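PDB 1KA2: thermostable carboxypeptidase 1 from Pyrococcus furiosus, which removes amino acids one after another from the C-terminus of peptides with broad specificity, as a cobalt-dependent, homodimeric metallocarboxypeptidase of the M32 family. Local coordinates for residues A[205-219]-A[315-329]. Residues are numbered along the deposited sequence; the frame is centred on the assembly and turned at random.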
ATOM      1  N   GLU A 205      -0.069  26.600  23.588  1.00 43.76           N
ATOM      2  CA  GLU A 205       1.258  26.038  23.727  1.00 43.50           C
ATOM      3  C   GLU A 205       1.667  25.252  22.476  1.00 43.93           C
ATOM      4  O   GLU A 205       0.980  24.320  22.060  1.00 45.18           O
ATOM      5  CB  GLU A 205       1.315  25.145  24.969  1.00 42.01           C
ATOM      6  CG  GLU A 205       1.018  25.869  26.296  1.00 41.38           C
ATOM      7  CD  GLU A 205       2.002  26.997  26.618  1.00 42.77           C
ATOM      8  OE1 GLU A 205       3.023  27.135  25.917  1.00 40.88           O
ATOM      9  OE2 GLU A 205       1.755  27.752  27.589  1.00 44.74           O
ATOM     10  N   LYS A 206       2.780  25.655  21.873  1.00 43.57           N
ATOM     11  CA  LYS A 206       3.308  24.996  20.687  1.00 44.30           C
ATOM     12  C   LYS A 206       4.214  23.834  21.082  1.00 43.98           C
ATOM     13  O   LYS A 206       4.756  23.809  22.180  1.00 44.61           O
ATOM     14  CB  LYS A 206       4.124  25.977  19.848  1.00 44.84           C
ATOM     15  CG  LYS A 206       3.324  27.062  19.158  1.00 45.68           C
ATOM     16  CD  LYS A 206       4.230  27.910  18.268  1.00 45.15           C
ATOM     17  CE  LYS A 206       3.439  28.946  17.467  1.00 48.21           C
ATOM     18  NZ  LYS A 206       2.608  29.837  18.330  1.00 46.76           N
ATOM     19  N   TYR A 207       4.372  22.870  20.182  1.00 43.99           N
ATOM     20  CA  TYR A 207       5.237  21.726  20.438  1.00 43.59           C
ATOM     21  C   TYR A 207       5.878  21.266  19.139  1.00 45.02           C
ATOM     22  O   TYR A 207       5.374  21.560  18.056  1.00 45.04           O
ATOM     23  CB  TYR A 207       4.442  20.572  21.057  1.00 42.15           C
ATOM     24  CG  TYR A 207       3.383  19.974  20.152  1.00 40.31           C
ATOM     25  CD1 TYR A 207       3.726  19.103  19.120  1.00 38.64           C
ATOM     26  CD2 TYR A 207       2.037  20.301  20.319  1.00 38.42           C
ATOM     27  CE1 TYR A 207       2.749  18.575  18.274  1.00 39.86           C
ATOM     28  CE2 TYR A 207       1.061  19.783  19.483  1.00 38.60           C
ATOM     29  CZ  TYR A 207       1.420  18.924  18.460  1.00 39.07           C
ATOM     30  OH  TYR A 207       0.452  18.446  17.606  1.00 36.98           O
ATOM     31  N   GLU A 208       7.003  20.564  19.245  1.00 45.86           N
ATOM     32  CA  GLU A 208       7.676  20.042  18.061  1.00 46.47           C
ATOM     33  C   GLU A 208       7.158  18.617  17.848  1.00 45.84           C
ATOM     34  O   GLU A 208       7.014  17.856  18.806  1.00 44.41           O
ATOM     35  CB  GLU A 208       9.195  20.051  18.261  1.00 49.66           C
ATOM     36  CG  GLU A 208       9.761  21.449  18.480  1.00 53.80           C
ATOM     37  CD  GLU A 208      11.270  21.499  18.358  1.00 56.50           C
ATOM     38  OE1 GLU A 208      11.959  20.766  19.103  1.00 57.41           O
ATOM     39  OE2 GLU A 208      11.764  22.280  17.512  1.00 58.76           O
ATOM     40  N   ARG A 209       6.863  18.266  16.600  1.00 44.31           N
ATOM     41  CA  ARG A 209       6.328  16.945  16.286  1.00 44.95           C
ATOM     42  C   ARG A 209       6.837  15.784  17.142  1.00 44.61           C
ATOM     43  O   ARG A 209       6.053  15.100  17.795  1.00 45.28           O
ATOM     44  CB  ARG A 209       6.563  16.616  14.811  1.00 45.06           C
ATOM     45  CG  ARG A 209       5.984  15.273  14.397  1.00 46.86           C
ATOM     46  CD  ARG A 209       5.920  15.125  12.889  1.00 47.32           C
ATOM     47  NE  ARG A 209       5.756  13.726  12.503  1.00 49.92           N
ATOM     48  CZ  ARG A 209       5.599  13.302  11.253  1.00 49.90           C
ATOM     49  NH1 ARG A 209       5.579  14.173  10.248  1.00 50.86           N
ATOM     50  NH2 ARG A 209       5.472  12.005  11.004  1.00 47.98           N
ATOM     51  N   GLU A 210       8.145  15.569  17.148  1.00 44.35           N
ATOM     52  CA  GLU A 210       8.718  14.465  17.905  1.00 44.21           C
ATOM     53  C   GLU A 210       8.293  14.386  19.367  1.00 42.25           C
ATOM     54  O   GLU A 210       8.209  13.295  19.919  1.00 41.17           O
ATOM     55  CB  GLU A 210      10.247  14.489  17.811  1.00 47.41           C
ATOM     56  CG  GLU A 210      10.776  14.183  16.414  1.00 51.96           C
ATOM     57  CD  GLU A 210      12.265  13.860  16.406  1.00 55.73           C
ATOM     58  OE1 GLU A 210      12.670  12.924  17.127  1.00 57.82           O
ATOM     59  OE2 GLU A 210      13.030  14.534  15.679  1.00 58.32           O
ATOM     60  N   TRP A 211       8.026  15.528  19.994  1.00 40.53           N
ATOM     61  CA  TRP A 211       7.606  15.522  21.393  1.00 41.49           C
ATOM     62  C   TRP A 211       6.302  14.752  21.587  1.00 39.98           C
ATOM     63  O   TRP A 211       6.220  13.871  22.439  1.00 38.58           O
ATOM     64  CB  TRP A 211       7.399  16.947  21.921  1.00 43.86           C
ATOM     65  CG  TRP A 211       8.630  17.800  21.997  1.00 46.19           C
ATOM     66  CD1 TRP A 211       9.925  17.401  21.821  1.00 46.67           C
ATOM     67  CD2 TRP A 211       8.675  19.203  22.287  1.00 47.23           C
ATOM     68  NE1 TRP A 211      10.772  18.470  21.981  1.00 46.71           N
ATOM     69  CE2 TRP A 211      10.034  19.588  22.268  1.00 47.33           C
ATOM     70  CE3 TRP A 211       7.700  20.173  22.564  1.00 46.10           C
ATOM     71  CZ2 TRP A 211      10.445  20.904  22.512  1.00 47.88           C
ATOM     72  CZ3 TRP A 211       8.107  21.482  22.808  1.00 46.95           C
ATOM     73  CH2 TRP A 211       9.467  21.834  22.779  1.00 48.23           C
ATOM     74  N   MET A 212       5.287  15.096  20.796  1.00 38.62           N
ATOM     75  CA  MET A 212       3.988  14.450  20.906  1.00 37.56           C
ATOM     76  C   MET A 212       3.958  13.041  20.357  1.00 38.47           C
ATOM     77  O   MET A 212       3.161  12.219  20.814  1.00 36.69           O
ATOM     78  CB  MET A 212       2.901  15.291  20.229  1.00 36.71           C
ATOM     79  CG  MET A 212       2.532  16.528  21.027  1.00 35.82           C
ATOM     80  SD  MET A 212       2.318  16.114  22.770  1.00 37.49           S
ATOM     81  CE  MET A 212       0.793  15.202  22.706  1.00 37.18           C
ATOM     82  N   GLU A 213       4.812  12.743  19.382  1.00 38.98           N
ATOM     83  CA  GLU A 213       4.805  11.389  18.854  1.00 43.26           C
ATOM     84  C   GLU A 213       5.363  10.442  19.915  1.00 42.86           C
ATOM     85  O   GLU A 213       5.059   9.249  19.918  1.00 43.73           O
ATOM     86  CB  GLU A 213       5.554  11.289  17.499  1.00 43.73           C
ATOM     87  CG  GLU A 213       7.043  11.521  17.480  1.00 47.30           C
ATOM     88  CD  GLU A 213       7.581  11.578  16.052  1.00 48.54           C
ATOM     89  OE1 GLU A 213       8.812  11.535  15.860  1.00 51.88           O
ATOM     90  OE2 GLU A 213       6.770  11.675  15.114  1.00 48.46           O
ATOM     91  N   ARG A 214       6.149  10.987  20.842  1.00 43.86           N
ATOM     92  CA  ARG A 214       6.690  10.188  21.935  1.00 43.49           C
ATOM     93  C   ARG A 214       5.543   9.929  22.921  1.00 42.73           C
ATOM     94  O   ARG A 214       5.429   8.843  23.494  1.00 43.68           O
ATOM     95  CB  ARG A 214       7.836  10.927  22.648  1.00 45.21           C
ATOM     96  CG  ARG A 214       9.176  10.916  21.903  1.00 46.39           C
ATOM     97  CD  ARG A 214      10.348  11.238  22.840  1.00 48.77           C
ATOM     98  NE  ARG A 214      10.661  12.662  22.937  1.00 49.69           N
ATOM     99  CZ  ARG A 214      11.318  13.348  22.005  1.00 50.83           C
ATOM    100  NH1 ARG A 214      11.731  12.740  20.903  1.00 50.65           N
ATOM    101  NH2 ARG A 214      11.570  14.638  22.177  1.00 51.56           N
ATOM    102  N   VAL A 215       4.691  10.933  23.113  1.00 40.02           N
ATOM    103  CA  VAL A 215       3.557  10.796  24.021  1.00 37.06           C
ATOM    104  C   VAL A 215       2.516   9.844  23.426  1.00 36.47           C
ATOM    105  O   VAL A 215       2.051   8.929  24.108  1.00 35.65           O
ATOM    106  CB  VAL A 215       2.912  12.175  24.320  1.00 35.94           C
ATOM    107  CG1 VAL A 215       1.590  11.993  25.031  1.00 33.51           C
ATOM    108  CG2 VAL A 215       3.844  13.003  25.211  1.00 36.94           C
ATOM    109  N   ASN A 216       2.147  10.050  22.162  1.00 35.36           N
ATOM    110  CA  ASN A 216       1.175   9.160  21.528  1.00 35.96           C
ATOM    111  C   ASN A 216       1.673   7.709  21.553  1.00 34.74           C
ATOM    112  O   ASN A 216       0.918   6.801  21.902  1.00 33.70           O
ATOM    113  CB  ASN A 216       0.883   9.580  20.074  1.00 33.85           C
ATOM    114  CG  ASN A 216      -0.024  10.807  19.984  1.00 34.22           C
ATOM    115  OD1 ASN A 216      -0.824  11.067  20.889  1.00 31.79           O
ATOM    116  ND2 ASN A 216       0.087  11.557  18.885  1.00 29.66           N
ATOM    117  N   LEU A 217       2.937   7.497  21.188  1.00 34.02           N
ATOM    118  CA  LEU A 217       3.520   6.152  21.176  1.00 35.97           C
ATOM    119  C   LEU A 217       3.382   5.486  22.555  1.00 36.40           C
ATOM    120  O   LEU A 217       2.993   4.319  22.664  1.00 35.66           O
ATOM    121  CB  LEU A 217       5.008   6.215  20.807  1.00 34.64           C
ATOM    122  CG  LEU A 217       5.649   5.005  20.105  1.00 38.43           C
ATOM    123  CD1 LEU A 217       7.145   4.938  20.473  1.00 35.33           C
ATOM    124  CD2 LEU A 217       4.952   3.710  20.503  1.00 34.90           C
ATOM    125  N   TRP A 218       3.709   6.243  23.601  1.00 36.22           N
ATOM    126  CA  TRP A 218       3.641   5.746  24.969  1.00 37.31           C
ATOM    127  C   TRP A 218       2.216   5.352  25.342  1.00 36.44           C
ATOM    128  O   TRP A 218       1.996   4.330  25.995  1.00 36.00           O
ATOM    129  CB  TRP A 218       4.124   6.821  25.941  1.00 37.82           C
ATOM    130  CG  TRP A 218       4.243   6.361  27.371  1.00 38.97           C
ATOM    131  CD1 TRP A 218       5.336   5.782  27.958  1.00 35.45           C
ATOM    132  CD2 TRP A 218       3.258   6.496  28.405  1.00 38.19           C
ATOM    133  NE1 TRP A 218       5.097   5.559  29.291  1.00 36.68           N
ATOM    134  CE2 TRP A 218       3.833   5.989  29.597  1.00 39.64           C
ATOM    135  CE3 TRP A 218       1.952   7.000  28.445  1.00 39.73           C
ATOM    136  CZ2 TRP A 218       3.144   5.972  30.817  1.00 39.02           C
ATOM    137  CZ3 TRP A 218       1.264   6.983  29.658  1.00 38.96           C
ATOM    138  CH2 TRP A 218       1.865   6.472  30.829  1.00 41.95           C
ATOM    139  N   ILE A 219       1.251   6.169  24.941  1.00 34.43           N
ATOM    140  CA  ILE A 219      -0.137   5.869  25.257  1.00 33.61           C
ATOM    141  C   ILE A 219      -0.590   4.605  24.527  1.00 34.53           C
ATOM    142  O   ILE A 219      -1.242   3.735  25.115  1.00 34.49           O
ATOM    143  CB  ILE A 219      -1.063   7.046  24.887  1.00 33.74           C
ATOM    144  CG1 ILE A 219      -0.746   8.242  25.786  1.00 35.55           C
ATOM    145  CG2 ILE A 219      -2.529   6.629  25.019  1.00 32.30           C
ATOM    146  CD1 ILE A 219      -1.613   9.464  25.534  1.00 38.47           C
ATOM    147  N   PHE A 315      -7.305   9.083  33.281  1.00 37.06           N
ATOM    148  CA  PHE A 315      -6.448   9.011  32.098  1.00 36.16           C
ATOM    149  C   PHE A 315      -5.453  10.176  32.148  1.00 37.58           C
ATOM    150  O   PHE A 315      -4.293  10.043  31.769  1.00 38.66           O
ATOM    151  CB  PHE A 315      -7.287   9.077  30.804  1.00 34.38           C
ATOM    152  CG  PHE A 315      -6.469   8.910  29.546  1.00 34.50           C
ATOM    153  CD1 PHE A 315      -6.022   7.652  29.155  1.00 33.24           C
ATOM    154  CD2 PHE A 315      -6.083  10.023  28.803  1.00 33.62           C
ATOM    155  CE1 PHE A 315      -5.188   7.501  28.049  1.00 32.59           C
ATOM    156  CE2 PHE A 315      -5.251   9.889  27.695  1.00 35.20           C
ATOM    157  CZ  PHE A 315      -4.800   8.616  27.315  1.00 32.50           C
ATOM    158  N   VAL A 316      -5.909  11.315  32.651  1.00 37.78           N
ATOM    159  CA  VAL A 316      -5.057  12.492  32.762  1.00 39.28           C
ATOM    160  C   VAL A 316      -3.903  12.267  33.741  1.00 41.78           C
ATOM    161  O   VAL A 316      -2.765  12.683  33.480  1.00 41.22           O
ATOM    162  CB  VAL A 316      -5.875  13.740  33.196  1.00 38.93           C
ATOM    163  CG1 VAL A 316      -4.929  14.838  33.709  1.00 35.10           C
ATOM    164  CG2 VAL A 316      -6.714  14.231  32.001  1.00 38.17           C
ATOM    165  N   GLU A 317      -4.202  11.638  34.879  1.00 42.90           N
ATOM    166  CA  GLU A 317      -3.178  11.354  35.889  1.00 44.65           C
ATOM    167  C   GLU A 317      -2.174  10.355  35.337  1.00 43.82           C
ATOM    168  O   GLU A 317      -0.982  10.487  35.563  1.00 43.56           O
ATOM    169  CB  GLU A 317      -3.802  10.791  37.166  1.00 46.16           C
ATOM    170  CG  GLU A 317      -4.649  11.783  37.934  1.00 52.26           C
ATOM    171  CD  GLU A 317      -5.410  11.148  39.091  1.00 55.50           C
ATOM    172  OE1 GLU A 317      -6.139  11.886  39.795  1.00 57.15           O
ATOM    173  OE2 GLU A 317      -5.274   9.920  39.284  1.00 57.00           O
ATOM    174  N   LEU A 318      -2.669   9.370  34.597  1.00 44.17           N
ATOM    175  CA  LEU A 318      -1.831   8.339  33.992  1.00 42.78           C
ATOM    176  C   LEU A 318      -0.808   8.864  32.989  1.00 42.28           C
ATOM    177  O   LEU A 318       0.331   8.400  32.943  1.00 40.98           O
ATOM    178  CB  LEU A 318      -2.719   7.313  33.286  1.00 40.49           C
ATOM    179  CG  LEU A 318      -1.974   6.334  32.368  1.00 39.97           C
ATOM    180  CD1 LEU A 318      -0.999   5.493  33.203  1.00 36.26           C
ATOM    181  CD2 LEU A 318      -2.989   5.456  31.626  1.00 37.32           C
ATOM    182  N   ILE A 319      -1.233   9.826  32.177  1.00 43.66           N
ATOM    183  CA  ILE A 319      -0.379  10.403  31.140  1.00 44.79           C
ATOM    184  C   ILE A 319       0.394  11.642  31.599  1.00 44.59           C
ATOM    185  O   ILE A 319       1.410  12.024  30.995  1.00 42.80           O
ATOM    186  CB  ILE A 319      -1.230  10.801  29.910  1.00 45.27           C
ATOM    187  CG1 ILE A 319      -2.267   9.717  29.624  1.00 48.03           C
ATOM    188  CG2 ILE A 319      -0.340  11.001  28.686  1.00 48.70           C
ATOM    189  CD1 ILE A 319      -1.707   8.321  29.487  1.00 49.03           C
ATOM    190  N   TYR A 320      -0.089  12.263  32.672  1.00 44.41           N
ATOM    191  CA  TYR A 320       0.523  13.476  33.203  1.00 44.31           C
ATOM    192  C   TYR A 320       2.054  13.438  33.256  1.00 44.29           C
ATOM    193  O   TYR A 320       2.721  14.332  32.732  1.00 44.97           O
ATOM    194  CB  TYR A 320      -0.038  13.793  34.600  1.00 44.73           C
ATOM    195  CG  TYR A 320       0.481  15.092  35.154  1.00 43.59           C
ATOM    196  CD1 TYR A 320       0.183  16.299  34.527  1.00 43.62           C
ATOM    197  CD2 TYR A 320       1.326  15.113  36.266  1.00 44.00           C
ATOM    198  CE1 TYR A 320       0.712  17.493  34.983  1.00 46.32           C
ATOM    199  CE2 TYR A 320       1.864  16.307  36.734  1.00 45.26           C
ATOM    200  CZ  TYR A 320       1.553  17.494  36.085  1.00 46.66           C
ATOM    201  OH  TYR A 320       2.081  18.687  36.521  1.00 50.43           O
ATOM    202  N   PRO A 321       2.632  12.405  33.886  1.00 43.99           N
ATOM    203  CA  PRO A 321       4.097  12.362  33.944  1.00 44.79           C
ATOM    204  C   PRO A 321       4.776  12.353  32.574  1.00 44.66           C
ATOM    205  O   PRO A 321       5.833  12.963  32.392  1.00 44.41           O
ATOM    206  CB  PRO A 321       4.381  11.104  34.775  1.00 42.72           C
ATOM    207  CG  PRO A 321       3.134  10.276  34.622  1.00 45.24           C
ATOM    208  CD  PRO A 321       2.034  11.294  34.645  1.00 43.50           C
ATOM    209  N   VAL A 322       4.155  11.675  31.614  1.00 44.33           N
ATOM    210  CA  VAL A 322       4.693  11.588  30.264  1.00 42.07           C
ATOM    211  C   VAL A 322       4.656  12.944  29.574  1.00 40.76           C
ATOM    212  O   VAL A 322       5.553  13.286  28.799  1.00 39.34           O
ATOM    213  CB  VAL A 322       3.904  10.577  29.428  1.00 42.01           C
ATOM    214  CG1 VAL A 322       4.462  10.517  28.016  1.00 40.74           C
ATOM    215  CG2 VAL A 322       3.980   9.212  30.092  1.00 43.78           C
ATOM    216  N   LEU A 323       3.605  13.708  29.851  1.00 40.64           N
ATOM    217  CA  LEU A 323       3.459  15.037  29.277  1.00 40.93           C
ATOM    218  C   LEU A 323       4.589  15.933  29.801  1.00 41.47           C
ATOM    219  O   LEU A 323       5.178  16.714  29.056  1.00 39.99           O
ATOM    220  CB  LEU A 323       2.096  15.636  29.663  1.00 39.27           C
ATOM    221  CG  LEU A 323       0.819  15.020  29.081  1.00 40.76           C
ATOM    222  CD1 LEU A 323      -0.391  15.832  29.549  1.00 40.08           C
ATOM    223  CD2 LEU A 323       0.883  15.012  27.557  1.00 39.14           C
ATOM    224  N   LYS A 324       4.878  15.807  31.095  1.00 41.92           N
ATOM    225  CA  LYS A 324       5.929  16.590  31.740  1.00 44.74           C
ATOM    226  C   LYS A 324       7.312  16.253  31.183  1.00 45.52           C
ATOM    227  O   LYS A 324       8.132  17.142  30.959  1.00 45.95           O
ATOM    228  CB  LYS A 324       5.919  16.342  33.256  1.00 46.69           C
ATOM    229  CG  LYS A 324       4.689  16.881  33.990  1.00 48.62           C
ATOM    230  CD  LYS A 324       4.720  18.402  34.108  1.00 49.84           C
ATOM    231  CE  LYS A 324       5.824  18.877  35.042  1.00 49.64           C
ATOM    232  NZ  LYS A 324       5.624  18.380  36.435  1.00 51.06           N
ATOM    233  N   GLU A 325       7.567  14.966  30.963  1.00 45.94           N
ATOM    234  CA  GLU A 325       8.855  14.516  30.433  1.00 45.93           C
ATOM    235  C   GLU A 325       9.164  15.051  29.040  1.00 44.54           C
ATOM    236  O   GLU A 325      10.290  15.453  28.759  1.00 43.04           O
ATOM    237  CB  GLU A 325       8.901  12.984  30.372  1.00 48.04           C
ATOM    238  CG  GLU A 325       9.102  12.281  31.702  1.00 50.58           C
ATOM    239  CD  GLU A 325       9.040  10.767  31.567  1.00 54.29           C
ATOM    240  OE1 GLU A 325       9.765  10.209  30.704  1.00 53.71           O
ATOM    241  OE2 GLU A 325       8.267  10.137  32.326  1.00 54.12           O
ATOM    242  N   ASN A 326       8.154  15.063  28.177  1.00 43.57           N
ATOM    243  CA  ASN A 326       8.328  15.487  26.795  1.00 42.25           C
ATOM    244  C   ASN A 326       7.925  16.908  26.424  1.00 43.07           C
ATOM    245  O   ASN A 326       8.327  17.405  25.372  1.00 42.97           O
ATOM    246  CB  ASN A 326       7.591  14.503  25.889  1.00 41.97           C
ATOM    247  CG  ASN A 326       8.229  13.127  25.888  1.00 41.11           C
ATOM    248  OD1 ASN A 326       9.211  12.889  25.184  1.00 40.53           O
ATOM    249  ND2 ASN A 326       7.681  12.216  26.689  1.00 39.90           N
ATOM    250  N   LEU A 327       7.136  17.566  27.266  1.00 42.84           N
ATOM    251  CA  LEU A 327       6.704  18.924  26.956  1.00 42.98           C
ATOM    252  C   LEU A 327       7.249  19.949  27.956  1.00 43.69           C
ATOM    253  O   LEU A 327       6.843  19.971  29.124  1.00 42.87           O
ATOM    254  CB  LEU A 327       5.177  18.973  26.916  1.00 43.33           C
ATOM    255  CG  LEU A 327       4.512  17.913  26.023  1.00 42.96           C
ATOM    256  CD1 LEU A 327       3.003  17.986  26.189  1.00 40.68           C
ATOM    257  CD2 LEU A 327       4.900  18.123  24.564  1.00 40.58           C
ATOM    258  N   PRO A 328       8.179  20.814  27.504  1.00 42.70           N
ATOM    259  CA  PRO A 328       8.800  21.849  28.339  1.00 43.91           C
ATOM    260  C   PRO A 328       7.783  22.778  28.987  1.00 44.94           C
ATOM    261  O   PRO A 328       7.844  23.033  30.187  1.00 44.25           O
ATOM    262  CB  PRO A 328       9.700  22.596  27.357  1.00 43.00           C
ATOM    263  CG  PRO A 328      10.090  21.527  26.390  1.00 44.06           C
ATOM    264  CD  PRO A 328       8.772  20.819  26.155  1.00 41.87           C
ATOM    265  N   PHE A 329       6.848  23.277  28.182  1.00 46.10           N
ATOM    266  CA  PHE A 329       5.823  24.186  28.674  1.00 46.39           C
ATOM    267  C   PHE A 329       4.909  23.549  29.711  1.00 47.37           C
ATOM    268  O   PHE A 329       4.066  24.230  30.296  1.00 48.10           O
ATOM    269  CB  PHE A 329       4.997  24.723  27.506  1.00 47.11           C
ATOM    270  CG  PHE A 329       4.338  23.653  26.688  1.00 47.23           C
ATOM    271  CD1 PHE A 329       3.209  22.992  27.161  1.00 47.02           C
ATOM    272  CD2 PHE A 329       4.840  23.318  25.438  1.00 47.60           C
ATOM    273  CE1 PHE A 329       2.592  22.017  26.396  1.00 47.36           C
ATOM    274  CE2 PHE A 329       4.233  22.345  24.667  1.00 46.78           C
ATOM    275  CZ  PHE A 329       3.105  21.694  25.147  1.00 47.36           C
TER
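Asn-326 OD1 accepts a hydrogen bond from Arg-214 NE at 2.7 Å, bent at the hydrogen (138°), with the oxygen at the edge of the guanidinium and in its plane. The amide is held at its other end too: Asn-326 ND2 donates to Val-322 O, one turn back in its own helix, at 3.2 Å, which fixes the rotation of the amide, and that carbonyl also receives Asn-326 N. This polar link lies in an antiparallel helix pair of the M32 fold, 209-219 against 315-326, with axes 9.5 Å apart at closest and N-to-C directions 157° apart. Knobs-into-holes packing is met at Val-215, whose side chain sits among Ile-319, Val-322, Leu-323 and Asn-326. Further along, Val-322 CG2 lies over one face of the Trp-218 ring while Ile-319 CD1 meets its edge; with CG anti to the backbone N (chi1 -173°), the indole reaches across to both. Met-212 and Asn-216 also touch Ile-264 of helix 261-278, which carries the HEXXH motif with the metal ligands His-269 and His-273; the third ligand, Glu-299, lies on helix 295-309.

At the other end, the Trp-211 indole is covered on one face by Asn-326 O, 3.4 Å from CG, and by Pro-328 CD, 3.6 Å from the centroid of the six-membered ring, a CH-pi contact. Without the indole, as with an alanine here, Pro-328 CD is likely to lose the aromatic face it lies on and a gap to open beside Asn-326 O. Leu-327 CD2 packs on Met-212 SD at 3.7 Å. Glu-205 OE2 is hydrogen-bonded to Tyr-333 OH, while Glu-205 CB stands 3.6 Å from the Phe-329 ring centroid, a CH-pi contact over the face.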